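Local coordinates for flagellar hook-associated protein (Burkholderia pseudomallei, PDB 4UT1) that probably serves as a structural part of the bacterial flagellum, at the junction that joins the hook to the filament, at residues 175-180 with 245-250; 262-267 with 277-282; 479-484 with 557-562; 496-501 with 529-534. One frame throughout, in Å; residues are numbered along the deposited sequence.

Interaction 1: residues 175-180 with 245-250; sequences QINSYT and SYQLAT. With EDO (1,2-ethanediol), chain E.
Asn177 grips the backbone of Leu248 with both ends of its amide. OD1 accepts the Leu248 N-H at 2.9 Å, and ND2 donates to Leu248 O, also at 2.9 Å from N to O, in a nearly straight bond (177° at the hydrogen). Leu248 O lies almost in the amide plane, so the pair of bonds fixes how the amide is turned. CG stands beside the backbone N (chi1 -70°), which carries the group out from helix 134-193 to the strand. On the edge where Tyr246 pairs with Leu239, the amide takes the place that a peptide of a neighbouring strand would fill for Leu248; the other edge is bonded to strand 260-265 through Gln247 and Ala249. Here the long helix runs antiparallel to strand 244-252 of a six-stranded antiparallel sheet, their local axes 7.9 Å apart. An ethanediol, probably from the crystallisation liquor, lies between Asn177 CB and the Gln247 side chain, its hydroxyls near Asn177 O and Ser245 OG; its exact position is doubtful, because C1 crowds Gln247 CG. Deeper between helix and strand the apolar contact is small: Ile176 CG2 meets Leu248 CD1 at 3.8 Å. Leu248 also packs on Val173, one helical turn before Ile176, and Thr180 on Leu239 and Val240.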
loop_
_atom_site.group_PDB
_atom_site.type_symbol
_atom_site.label_atom_id
_atom_site.label_comp_id
_atom_site.label_asym_id
_atom_site.label_seq_id
_atom_site.Cartn_x
_atom_site.Cartn_y
_atom_site.Cartn_z
ATOM N N GLN A 175 -8.340 -31.345 12.550
ATOM C CA GLN A 175 -9.492 -32.155 12.199
ATOM C C GLN A 175 -9.190 -33.063 11.023
ATOM O O GLN A 175 -9.567 -34.231 11.022
ATOM C CB GLN A 175 -10.693 -31.272 11.887
ATOM C CG GLN A 175 -11.110 -30.423 13.057
ATOM C CD GLN A 175 -12.442 -29.762 12.823
ATOM O OE1 GLN A 175 -13.230 -30.211 11.982
ATOM N NE2 GLN A 175 -12.705 -28.687 13.555
ATOM N N ILE A 176 -8.517 -32.523 10.018
ATOM C CA ILE A 176 -8.088 -33.331 8.888
ATOM C C ILE A 176 -7.289 -34.561 9.338
ATOM O O ILE A 176 -7.522 -35.654 8.843
ATOM C CB ILE A 176 -7.239 -32.504 7.908
ATOM C CG1 ILE A 176 -8.131 -31.479 7.209
ATOM C CG2 ILE A 176 -6.533 -33.418 6.894
ATOM C CD1 ILE A 176 -7.373 -30.466 6.392
ATOM N N ASN A 177 -6.345 -34.374 10.260
ATOM C CA ASN A 177 -5.524 -35.486 10.728
ATOM C C ASN A 177 -6.380 -36.510 11.450
ATOM O O ASN A 177 -6.153 -37.718 11.332
ATOM C CB ASN A 177 -4.398 -34.993 11.643
ATOM C CG ASN A 177 -3.338 -34.202 10.882
ATOM O OD1 ASN A 177 -3.196 -34.350 9.671
ATOM N ND2 ASN A 177 -2.580 -33.377 11.594
ATOM N N SER A 178 -7.378 -36.025 12.183
ATOM C CA SER A 178 -8.310 -36.917 12.858
ATOM C C SER A 178 -9.058 -37.797 11.866
ATOM O O SER A 178 -9.166 -38.999 12.052
ATOM C CB SER A 178 -9.317 -36.116 13.694
ATOM O OG SER A 178 -8.679 -35.525 14.806
ATOM N N TYR A 179 -9.578 -37.192 10.805
ATOM C CA TYR A 179 -10.338 -37.941 9.810
ATOM C C TYR A 179 -9.497 -38.887 8.955
ATOM O O TYR A 179 -9.941 -39.988 8.627
ATOM C CB TYR A 179 -11.103 -36.981 8.905
ATOM C CG TYR A 179 -12.272 -36.341 9.623
ATOM C CD1 TYR A 179 -13.282 -37.124 10.167
ATOM C CD2 TYR A 179 -12.365 -34.962 9.761
ATOM C CE1 TYR A 179 -14.356 -36.549 10.839
ATOM C CE2 TYR A 179 -13.431 -34.380 10.422
ATOM C CZ TYR A 179 -14.424 -35.176 10.954
ATOM O OH TYR A 179 -15.478 -34.594 11.611
ATOM N N THR A 180 -8.293 -38.468 8.583
ATOM C CA THR A 180 -7.444 -39.336 7.780
ATOM C C THR A 180 -7.030 -40.566 8.588
ATOM O O THR A 180 -7.042 -41.681 8.072
ATOM C CB THR A 180 -6.207 -38.588 7.264
ATOM O OG1 THR A 180 -5.469 -38.050 8.375
ATOM C CG2 THR A 180 -6.642 -37.447 6.345
ATOM N N SER A 245 -1.883 -43.403 7.409
ATOM C CA SER A 245 -2.294 -42.034 7.089
ATOM C C SER A 245 -1.106 -41.075 7.156
ATOM O O SER A 245 -0.084 -41.370 7.784
ATOM C CB SER A 245 -3.410 -41.579 8.033
ATOM O OG SER A 245 -2.911 -41.298 9.333
ATOM N N TYR A 246 -1.245 -39.927 6.489
ATOM C CA TYR A 246 -0.222 -38.894 6.496
ATOM C C TYR A 246 -0.680 -37.703 7.336
ATOM O O TYR A 246 -1.828 -37.278 7.238
ATOM C CB TYR A 246 0.090 -38.420 5.074
ATOM C CG TYR A 246 0.821 -39.398 4.178
ATOM C CD1 TYR A 246 0.206 -40.557 3.730
ATOM C CD2 TYR A 246 2.119 -39.136 3.745
ATOM C CE1 TYR A 246 0.866 -41.443 2.902
ATOM C CE2 TYR A 246 2.789 -40.019 2.912
ATOM C CZ TYR A 246 2.153 -41.169 2.491
ATOM O OH TYR A 246 2.801 -42.054 1.660
ATOM N N GLN A 247 0.221 -37.160 8.146
ATOM C CA GLN A 247 -0.098 -36.024 8.997
ATOM C C GLN A 247 0.239 -34.697 8.334
ATOM O O GLN A 247 1.335 -34.523 7.834
ATOM C CB GLN A 247 0.657 -36.120 10.321
ATOM C CG GLN A 247 -0.112 -36.821 11.420
ATOM C CD GLN A 247 0.144 -36.196 12.776
ATOM O OE1 GLN A 247 -0.776 -36.032 13.586
ATOM N NE2 GLN A 247 1.398 -35.834 13.032
ATOM N N LEU A 248 -0.706 -33.768 8.340
ATOM C CA LEU A 248 -0.417 -32.406 7.920
ATOM C C LEU A 248 -0.081 -31.587 9.152
ATOM O O LEU A 248 -0.463 -31.947 10.271
ATOM C CB LEU A 248 -1.606 -31.787 7.179
ATOM C CG LEU A 248 -2.117 -32.562 5.962
ATOM C CD1 LEU A 248 -3.344 -31.897 5.383
ATOM C CD2 LEU A 248 -1.012 -32.726 4.889
ATOM N N ALA A 249 0.631 -30.482 8.953
ATOM C CA ALA A 249 0.847 -29.535 10.032
ATOM C C ALA A 249 0.773 -28.109 9.504
ATOM O O ALA A 249 0.911 -27.872 8.300
ATOM C CB ALA A 249 2.186 -29.784 10.708
ATOM N N THR A 250 0.537 -27.162 10.402
ATOM C CA THR A 250 0.740 -25.763 10.064
ATOM C C THR A 250 2.081 -25.325 10.642
ATOM O O THR A 250 2.457 -25.712 11.753
ATOM C CB THR A 250 -0.379 -24.837 10.599
ATOM O OG1 THR A 250 -0.491 -24.976 12.017
ATOM C CG2 THR A 250 -1.724 -25.145 9.951
HETATM C C1 EDO E . -2.790 -37.934 12.327
HETATM O O1 EDO E . -3.744 -38.466 13.237
HETATM C C2 EDO E . -2.547 -38.881 11.159
HETATM O O2 EDO E . -3.496 -38.685 10.105
#

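Interaction 2: residues 262-267 with 277-282; sequences IVSKGV and QYLPDV. With EDO (1,2-ethanediol), chain O.
Gln277 O is approached by two neighbouring residues of the facing strand. Ser264 N donates to it at 3.0 Å, in the carbonyl plane, and Val263 CA comes to 3.1 Å from the same Gln277 O as a CA-H...O contact. Gln277 N returns a bond to Ser264 O at 2.9 Å, nearly straight at 177°, which makes Ser264 and Gln277 a hydrogen-bonded antiparallel pair. Past the next pair, Leu279 N reaches Ile262 O over 3.2 Å with a more bent angle of 144°. These bonds hold a beta hairpin whose short strand 277-278 forms one margin of the six-stranded sheet, while strand 260-265 is bonded on its far side to strand 244-252. Val263 and Tyr278 point the same way from the non-hydrogen-bonded pair, and Val263 CG1 rests against Tyr278 CD1 at 3.6 Å. On the other face Ser264 OG sits 3.1 Å from Gln277 CB, a tight fit. Its chi1 of 63° tucks that hydroxyl between backbone N and carbonyl carbon, and Gln237 OE1 is its hydrogen-bonding partner. Ile262 and Leu279 approach more loosely through CG2 and CD1, and both pack on Leu284. Asp281 then bridges to Arg296 of helix 287-322.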
loop_
_atom_site.group_PDB
_atom_site.type_symbol
_atom_site.label_atom_id
_atom_site.label_comp_id
_atom_site.label_asym_id
_atom_site.label_seq_id
_atom_site.Cartn_x
_atom_site.Cartn_y
_atom_site.Cartn_z
ATOM N N ILE A 262 0.470 -24.712 5.124
ATOM C CA ILE A 262 0.282 -26.137 5.378
ATOM C C ILE A 262 1.490 -26.944 4.892
ATOM O O ILE A 262 2.051 -26.672 3.827
ATOM C CB ILE A 262 -0.986 -26.656 4.687
ATOM C CG1 ILE A 262 -2.161 -25.705 4.948
ATOM C CG2 ILE A 262 -1.297 -28.071 5.134
ATOM C CD1 ILE A 262 -2.474 -25.515 6.404
ATOM N N VAL A 263 1.902 -27.926 5.683
ATOM C CA VAL A 263 2.979 -28.803 5.281
ATOM C C VAL A 263 2.576 -30.235 5.547
ATOM O O VAL A 263 1.658 -30.504 6.339
ATOM C CB VAL A 263 4.302 -28.497 6.031
ATOM C CG1 VAL A 263 4.710 -27.047 5.816
ATOM C CG2 VAL A 263 4.172 -28.806 7.522
ATOM N N SER A 264 3.259 -31.147 4.871
ATOM C CA SER A 264 3.141 -32.565 5.193
ATOM C C SER A 264 4.420 -33.036 5.872
ATOM O O SER A 264 5.519 -32.642 5.483
ATOM C CB SER A 264 2.859 -33.386 3.943
ATOM O OG SER A 264 3.936 -33.299 3.029
ATOM N N LYS A 265 4.265 -33.865 6.899
ATOM C CA LYS A 265 5.394 -34.338 7.686
ATOM C C LYS A 265 5.669 -35.815 7.421
ATOM O O LYS A 265 6.421 -36.454 8.155
ATOM C CB LYS A 265 5.141 -34.103 9.178
ATOM C CG LYS A 265 4.803 -32.656 9.526
ATOM C CD LYS A 265 4.969 -32.376 11.015
ATOM C CE LYS A 265 6.432 -32.464 11.434
ATOM N NZ LYS A 265 7.287 -31.470 10.716
ATOM N N GLY A 266 5.071 -36.346 6.357
ATOM C CA GLY A 266 5.229 -37.750 6.011
ATOM C C GLY A 266 4.147 -38.593 6.667
ATOM O O GLY A 266 3.135 -38.067 7.119
ATOM N N VAL A 267 4.349 -39.905 6.725
ATOM C CA VAL A 267 3.369 -40.771 7.374
ATOM C C VAL A 267 3.280 -40.467 8.853
ATOM O O VAL A 267 4.276 -40.108 9.485
ATOM C CB VAL A 267 3.705 -42.264 7.205
ATOM C CG1 VAL A 267 3.622 -42.657 5.749
ATOM C CG2 VAL A 267 5.078 -42.553 7.772
ATOM N N GLN A 277 7.505 -31.086 3.964
ATOM C CA GLN A 277 7.148 -30.702 2.609
ATOM C C GLN A 277 6.223 -29.502 2.619
ATOM O O GLN A 277 5.143 -29.552 3.209
ATOM C CB GLN A 277 6.470 -31.855 1.873
ATOM C CG GLN A 277 7.396 -32.981 1.515
ATOM C CD GLN A 277 8.713 -32.486 0.940
ATOM O OE1 GLN A 277 9.768 -32.726 1.520
ATOM N NE2 GLN A 277 8.657 -31.780 -0.190
ATOM N N TYR A 278 6.643 -28.429 1.965
ATOM C CA TYR A 278 5.816 -27.230 1.874
ATOM C C TYR A 278 4.799 -27.336 0.752
ATOM O O TYR A 278 5.162 -27.240 -0.418
ATOM C CB TYR A 278 6.659 -25.989 1.617
ATOM C CG TYR A 278 7.507 -25.498 2.759
ATOM C CD1 TYR A 278 6.934 -24.979 3.912
ATOM C CD2 TYR A 278 8.892 -25.489 2.650
ATOM C CE1 TYR A 278 7.724 -24.501 4.948
ATOM C CE2 TYR A 278 9.687 -25.010 3.668
ATOM C CZ TYR A 278 9.103 -24.521 4.815
ATOM O OH TYR A 278 9.917 -24.052 5.822
ATOM N N LEU A 279 3.527 -27.481 1.099
ATOM C CA LEU A 279 2.471 -27.478 0.096
ATOM C C LEU A 279 2.072 -26.039 -0.263
ATOM O O LEU A 279 1.663 -25.269 0.609
ATOM C CB LEU A 279 1.256 -28.252 0.604
ATOM C CG LEU A 279 1.543 -29.564 1.339
ATOM C CD1 LEU A 279 0.248 -30.208 1.787
ATOM C CD2 LEU A 279 2.343 -30.521 0.464
ATOM N N PRO A 280 2.188 -25.672 -1.548
ATOM C CA PRO A 280 1.866 -24.313 -2.009
ATOM C C PRO A 280 0.416 -23.939 -1.711
ATOM O O PRO A 280 -0.464 -24.755 -1.978
ATOM C CB PRO A 280 2.098 -24.386 -3.521
ATOM C CG PRO A 280 2.979 -25.590 -3.722
ATOM C CD PRO A 280 2.593 -26.558 -2.655
ATOM N N ASP A 281 0.174 -22.744 -1.177
ATOM C CA ASP A 281 -1.194 -22.304 -0.868
ATOM C C ASP A 281 -2.131 -22.516 -2.056
ATOM O O ASP A 281 -3.260 -22.984 -1.901
ATOM C CB ASP A 281 -1.220 -20.825 -0.459
ATOM C CG ASP A 281 -0.605 -20.582 0.906
ATOM O OD1 ASP A 281 -0.066 -21.528 1.513
ATOM O OD2 ASP A 281 -0.646 -19.428 1.369
ATOM N N VAL A 282 -1.646 -22.178 -3.244
ATOM C CA VAL A 282 -2.470 -22.228 -4.443
ATOM C C VAL A 282 -2.900 -23.655 -4.812
ATOM O O VAL A 282 -3.903 -23.842 -5.499
ATOM C CB VAL A 282 -1.732 -21.591 -5.636
ATOM C CG1 VAL A 282 -0.482 -22.407 -5.993
ATOM C CG2 VAL A 282 -2.661 -21.459 -6.831
HETATM C C1 EDO O . 4.915 -23.193 0.108
HETATM O O1 EDO O . 6.094 -22.501 0.528
HETATM C C2 EDO O . 3.736 -22.654 0.905
HETATM O O2 EDO O . 3.226 -23.694 1.755
#

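Interaction 3: residues 479-484 with 557-562; sequences TTTLAY and GDQFTI. With EDO (1,2-ethanediol), chain U.
Thr480 and Ile562 begin a ladder of antiparallel pairs in which the two strands run at 158° to each other. Thr480 N gives to Ile562 O and takes Ile562 N in return. Leu482 and Phe560 repeat the exchange, with Leu482 N only 2.7 Å from Phe560 O. At the far end Tyr484 N bonds to Asp558 O, and Gly557 N reaches Tyr484 O nearly along the C=O axis; Gly557 has a positive phi of 86° where the chain turns into the strand. Thr481 with Thr561 and Ala483 with Gln559 are the non-hydrogen-bonded pairs between. Strands 480-485 and 559-564 are neighbours in a five-stranded antiparallel sheet of the D3 region although far apart in sequence. Leu482, Phe560 and Ile562 share one face, with Leu482 CD1 and Ile562 CD1 at 4.2 Å; Phe560 and Ile562 also touch strand 546-551 of a second sheet. On the other face Thr481 CG2, anti to the backbone N, lies 3.5 Å from Gln559 OE1, while Thr481 OG1 sits 3.9 Å from Thr561 CG2. A water links Thr480 OG1 to Ile562 O. The Asp558 carboxylate is held by backbone N-H groups: Ser459 at OD1, Gly460 and Ala555 at OD2.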
loop_
_atom_site.group_PDB
_atom_site.type_symbol
_atom_site.label_atom_id
_atom_site.label_comp_id
_atom_site.label_asym_id
_atom_site.label_seq_id
_atom_site.Cartn_x
_atom_site.Cartn_y
_atom_site.Cartn_z
ATOM N N THR A 479 17.007 40.800 0.429
ATOM C CA THR A 479 15.891 41.096 -0.458
ATOM C C THR A 479 16.334 41.201 -1.915
ATOM O O THR A 479 17.326 41.864 -2.234
ATOM C CB THR A 479 15.195 42.420 -0.046
ATOM O OG1 THR A 479 14.584 42.248 1.236
ATOM C CG2 THR A 479 14.124 42.828 -1.055
ATOM N N THR A 480 15.580 40.560 -2.798
ATOM C CA THR A 480 15.768 40.723 -4.235
ATOM C C THR A 480 14.818 41.786 -4.778
ATOM O O THR A 480 13.623 41.758 -4.502
ATOM C CB THR A 480 15.540 39.406 -4.983
ATOM O OG1 THR A 480 16.505 38.452 -4.532
ATOM C CG2 THR A 480 15.700 39.601 -6.476
ATOM N N THR A 481 15.352 42.726 -5.551
ATOM C CA THR A 481 14.522 43.802 -6.089
ATOM C C THR A 481 14.566 43.794 -7.607
ATOM O O THR A 481 15.607 44.022 -8.216
ATOM C CB THR A 481 14.963 45.177 -5.550
ATOM O OG1 THR A 481 14.852 45.179 -4.119
ATOM C CG2 THR A 481 14.092 46.290 -6.121
ATOM N N LEU A 482 13.434 43.474 -8.217
ATOM C CA LEU A 482 13.340 43.503 -9.663
ATOM C C LEU A 482 12.972 44.915 -10.050
ATOM O O LEU A 482 12.208 45.560 -9.353
ATOM C CB LEU A 482 12.298 42.512 -10.165
ATOM C CG LEU A 482 12.526 41.082 -9.663
ATOM C CD1 LEU A 482 11.466 40.171 -10.232
ATOM C CD2 LEU A 482 13.946 40.621 -10.063
ATOM N N ALA A 483 13.532 45.392 -11.152
ATOM C CA ALA A 483 13.212 46.722 -11.666
ATOM C C ALA A 483 12.855 46.615 -13.148
ATOM O O ALA A 483 13.493 45.863 -13.893
ATOM C CB ALA A 483 14.380 47.666 -11.456
ATOM N N TYR A 484 11.841 47.363 -13.575
ATOM C CA TYR A 484 11.391 47.322 -14.961
ATOM C C TYR A 484 11.969 48.484 -15.752
ATOM O O TYR A 484 11.895 49.636 -15.330
ATOM C CB TYR A 484 9.867 47.363 -15.029
ATOM C CG TYR A 484 9.252 47.356 -16.424
ATOM C CD1 TYR A 484 9.306 46.225 -17.221
ATOM C CD2 TYR A 484 8.565 48.472 -16.914
ATOM C CE1 TYR A 484 8.716 46.193 -18.465
ATOM C CE2 TYR A 484 7.969 48.450 -18.164
ATOM C CZ TYR A 484 8.050 47.315 -18.936
ATOM O OH TYR A 484 7.455 47.269 -20.177
ATOM N N GLY A 557 11.315 52.144 -14.056
ATOM C CA GLY A 557 11.888 52.187 -12.721
ATOM C C GLY A 557 11.065 51.515 -11.628
ATOM O O GLY A 557 11.537 51.422 -10.499
ATOM N N ASP A 558 9.854 51.061 -11.948
ATOM C CA ASP A 558 8.991 50.422 -10.939
ATOM C C ASP A 558 9.689 49.153 -10.467
ATOM O O ASP A 558 10.497 48.582 -11.195
ATOM C CB ASP A 558 7.586 50.119 -11.487
ATOM C CG ASP A 558 6.628 51.310 -11.352
ATOM O OD1 ASP A 558 7.029 52.344 -10.779
ATOM O OD2 ASP A 558 5.472 51.196 -11.803
ATOM N N GLN A 559 9.398 48.738 -9.239
ATOM C CA GLN A 559 10.167 47.683 -8.588
ATOM C C GLN A 559 9.263 46.700 -7.897
ATOM O O GLN A 559 8.202 47.063 -7.394
ATOM C CB GLN A 559 11.137 48.270 -7.557
ATOM C CG GLN A 559 12.088 49.346 -8.106
ATOM C CD GLN A 559 12.794 50.085 -6.990
ATOM O OE1 GLN A 559 13.895 49.710 -6.583
ATOM N NE2 GLN A 559 12.148 51.129 -6.463
ATOM N N PHE A 560 9.718 45.456 -7.853
ATOM C CA PHE A 560 8.990 44.365 -7.215
ATOM C C PHE A 560 9.997 43.563 -6.406
ATOM O O PHE A 560 11.071 43.213 -6.910
ATOM C CB PHE A 560 8.275 43.524 -8.274
ATOM C CG PHE A 560 7.452 44.359 -9.204
ATOM C CD1 PHE A 560 8.031 44.942 -10.322
ATOM C CD2 PHE A 560 6.128 44.654 -8.903
ATOM C CE1 PHE A 560 7.289 45.773 -11.160
ATOM C CE2 PHE A 560 5.374 45.481 -9.733
ATOM C CZ PHE A 560 5.967 46.043 -10.868
ATOM N N THR A 561 9.679 43.318 -5.137
ATOM C CA THR A 561 10.628 42.665 -4.243
ATOM C C THR A 561 10.261 41.208 -4.012
ATOM O O THR A 561 9.099 40.812 -4.159
ATOM C CB THR A 561 10.709 43.369 -2.881
ATOM O OG1 THR A 561 9.412 43.361 -2.259
ATOM C CG2 THR A 561 11.169 44.802 -3.050
ATOM N N ILE A 562 11.281 40.423 -3.679
ATOM C CA ILE A 562 11.141 39.014 -3.340
ATOM C C ILE A 562 12.029 38.740 -2.140
ATOM O O ILE A 562 13.216 39.044 -2.153
ATOM C CB ILE A 562 11.543 38.079 -4.505
ATOM C CG1 ILE A 562 10.581 38.234 -5.683
ATOM C CG2 ILE A 562 11.537 36.625 -4.047
ATOM C CD1 ILE A 562 11.077 37.580 -6.961
HETATM C C1 EDO U . 10.216 53.829 -9.398
HETATM O O1 EDO U . 10.402 54.283 -8.054
HETATM C C2 EDO U . 9.068 54.559 -10.062
HETATM O O2 EDO U . 8.939 54.140 -11.424
HETATM O O HOH W 1 15.476 37.403 -1.942
#

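Interaction 4: residues 496-501 with 529-534; sequences VGTTVT and MTISST
Thr534 OG1 sits over one face of the flat peptide group joining Thr498 to Thr499, 3.0 Å from Thr498 C. At an edge of the same peptide, Thr499 N donates to Ser532 O at 2.6 Å, a short bond. The Thr534 hydroxyl, beside its backbone N at chi1 -60°, also comes to 2.7 Å from Thr499 OG1; the two side chains cross at about a right angle. Thr534 N bonds to Gly497 O, Ser532 N returns a bond to Thr499 O, and Thr501 with Thr530 forms the next hydrogen-bonded antiparallel pair. Water 2 gives a hydrogen to Thr499 O and bonds to Thr501 OG1 and Ser532 OG, tying three polar groups together. Thr501 OG1 has a further partner in Ser509 OG, and Thr499 OG1 one in Asn511 OD1. On the face of the sheet that carries Val500 and Ile531, away from Thr499, Thr501 and Ser532, Val500 CG1, anti to the backbone N, meets Met529 CG at 4.1 Å, and Ile531 CG2 presses on Thr498 CB at 3.7 Å. Strands 498-502 and 527-533 lie side by side within a five-stranded antiparallel sheet of the D3 region: 508-511 bonds to the outer flank of the first, 546-551 to that of the second, and Val500 leans on Phe494.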
loop_
_atom_site.group_PDB
_atom_site.type_symbol
_atom_site.label_atom_id
_atom_site.label_comp_id
_atom_site.label_asym_id
_atom_site.label_seq_id
_atom_site.Cartn_x
_atom_site.Cartn_y
_atom_site.Cartn_z
ATOM N N VAL A 496 22.301 36.544 -9.082
ATOM C CA VAL A 496 23.281 35.933 -9.987
ATOM C C VAL A 496 23.274 34.441 -9.736
ATOM O O VAL A 496 23.002 33.993 -8.615
ATOM C CB VAL A 496 24.706 36.484 -9.795
ATOM C CG1 VAL A 496 24.731 37.984 -10.014
ATOM C CG2 VAL A 496 25.243 36.121 -8.416
ATOM N N GLY A 497 23.523 33.670 -10.787
ATOM C CA GLY A 497 23.577 32.229 -10.668
ATOM C C GLY A 497 22.218 31.573 -10.640
ATOM O O GLY A 497 22.093 30.400 -10.301
ATOM N N THR A 498 21.177 32.324 -10.986
ATOM C CA THR A 498 19.876 31.713 -11.122
ATOM C C THR A 498 19.491 31.649 -12.580
ATOM O O THR A 498 20.057 32.349 -13.433
ATOM C CB THR A 498 18.782 32.470 -10.336
ATOM O OG1 THR A 498 18.578 33.768 -10.906
ATOM C CG2 THR A 498 19.185 32.634 -8.874
ATOM N N THR A 499 18.522 30.795 -12.859
ATOM C CA THR A 499 17.931 30.707 -14.181
ATOM C C THR A 499 16.462 31.070 -14.059
ATOM O O THR A 499 15.751 30.521 -13.216
ATOM C CB THR A 499 18.100 29.301 -14.783
ATOM O OG1 THR A 499 19.481 29.084 -15.092
ATOM C CG2 THR A 499 17.272 29.153 -16.051
ATOM N N VAL A 500 16.014 32.024 -14.868
ATOM C CA VAL A 500 14.622 32.439 -14.855
ATOM C C VAL A 500 13.870 31.760 -16.005
ATOM O O VAL A 500 14.263 31.853 -17.176
ATOM C CB VAL A 500 14.478 33.989 -14.956
ATOM C CG1 VAL A 500 13.028 34.390 -14.996
ATOM C CG2 VAL A 500 15.184 34.674 -13.789
ATOM N N THR A 501 12.803 31.047 -15.668
ATOM C CA THR A 501 12.000 30.391 -16.692
ATOM C C THR A 501 10.645 31.046 -16.781
ATOM O O THR A 501 9.912 31.104 -15.797
ATOM C CB THR A 501 11.818 28.891 -16.411
ATOM O OG1 THR A 501 13.093 28.254 -16.438
ATOM C CG2 THR A 501 10.933 28.250 -17.471
ATOM N N MET A 529 6.834 33.497 -13.774
ATOM C CA MET A 529 8.260 33.214 -13.717
ATOM C C MET A 529 8.658 32.263 -12.602
ATOM O O MET A 529 8.105 32.302 -11.502
ATOM C CB MET A 529 9.036 34.517 -13.564
ATOM C CG MET A 529 9.051 35.353 -14.820
ATOM S SD MET A 529 9.695 36.997 -14.505
ATOM C CE MET A 529 8.328 37.719 -13.593
ATOM N N THR A 530 9.624 31.400 -12.894
ATOM C CA THR A 530 10.226 30.573 -11.860
ATOM C C THR A 530 11.712 30.878 -11.777
ATOM O O THR A 530 12.409 30.941 -12.795
ATOM C CB THR A 530 9.996 29.084 -12.123
ATOM O OG1 THR A 530 8.600 28.798 -11.989
ATOM C CG2 THR A 530 10.770 28.246 -11.118
ATOM N N ILE A 531 12.196 31.108 -10.564
ATOM C CA ILE A 531 13.607 31.386 -10.358
ATOM C C ILE A 531 14.293 30.163 -9.742
ATOM O O ILE A 531 14.016 29.790 -8.609
ATOM C CB ILE A 531 13.805 32.619 -9.469
ATOM C CG1 ILE A 531 13.115 33.830 -10.107
ATOM C CG2 ILE A 531 15.289 32.905 -9.250
ATOM C CD1 ILE A 531 12.953 35.015 -9.167
ATOM N N SER A 532 15.182 29.540 -10.510
ATOM C CA SER A 532 15.877 28.333 -10.055
ATOM C C SER A 532 17.384 28.564 -10.036
ATOM O O SER A 532 17.916 29.381 -10.804
ATOM C CB SER A 532 15.558 27.139 -10.957
ATOM O OG SER A 532 14.200 27.109 -11.359
ATOM N N SER A 533 18.075 27.844 -9.162
ATOM C CA SER A 533 19.525 27.841 -9.184
ATOM C C SER A 533 19.994 27.206 -10.486
ATOM O O SER A 533 19.579 26.095 -10.830
ATOM C CB SER A 533 20.089 27.080 -7.982
ATOM O OG SER A 533 21.500 27.055 -8.034
ATOM N N THR A 534 20.844 27.918 -11.216
ATOM C CA THR A 534 21.367 27.399 -12.468
ATOM C C THR A 534 22.130 26.088 -12.232
ATOM O O THR A 534 21.923 25.109 -12.934
ATOM C CB THR A 534 22.264 28.432 -13.149
ATOM O OG1 THR A 534 21.487 29.617 -13.413
ATOM C CG2 THR A 534 22.832 27.879 -14.450
HETATM O O HOH W 2 14.018 28.442 -13.744
HETATM O O HOH W 3 7.609 29.270 -15.203
#

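In the fold
Going from the N terminus, interaction 1 closes a loop of 64 residues, holding helix 201-215 and the first three strands of the six-stranded sheet, and lays the fourth strand back against helix 134-193. Interaction 2 follows in series with a short hairpin, and the two join where strands 244-252 and 260-265 lie together: Ala249 O is 2.8 Å from Val263 N. The chain then runs through helix 287-322 and a separate five-stranded sheet before reaching the D3 region, on the opposite side of the chain's centre; the centres of interactions 1 and 3 are about 83 Å apart. There interaction 4 is nested inside the loop that interaction 3 closes. Each joins strands of a different sheet, and these sheets meet where Ile562 packs on Ile531.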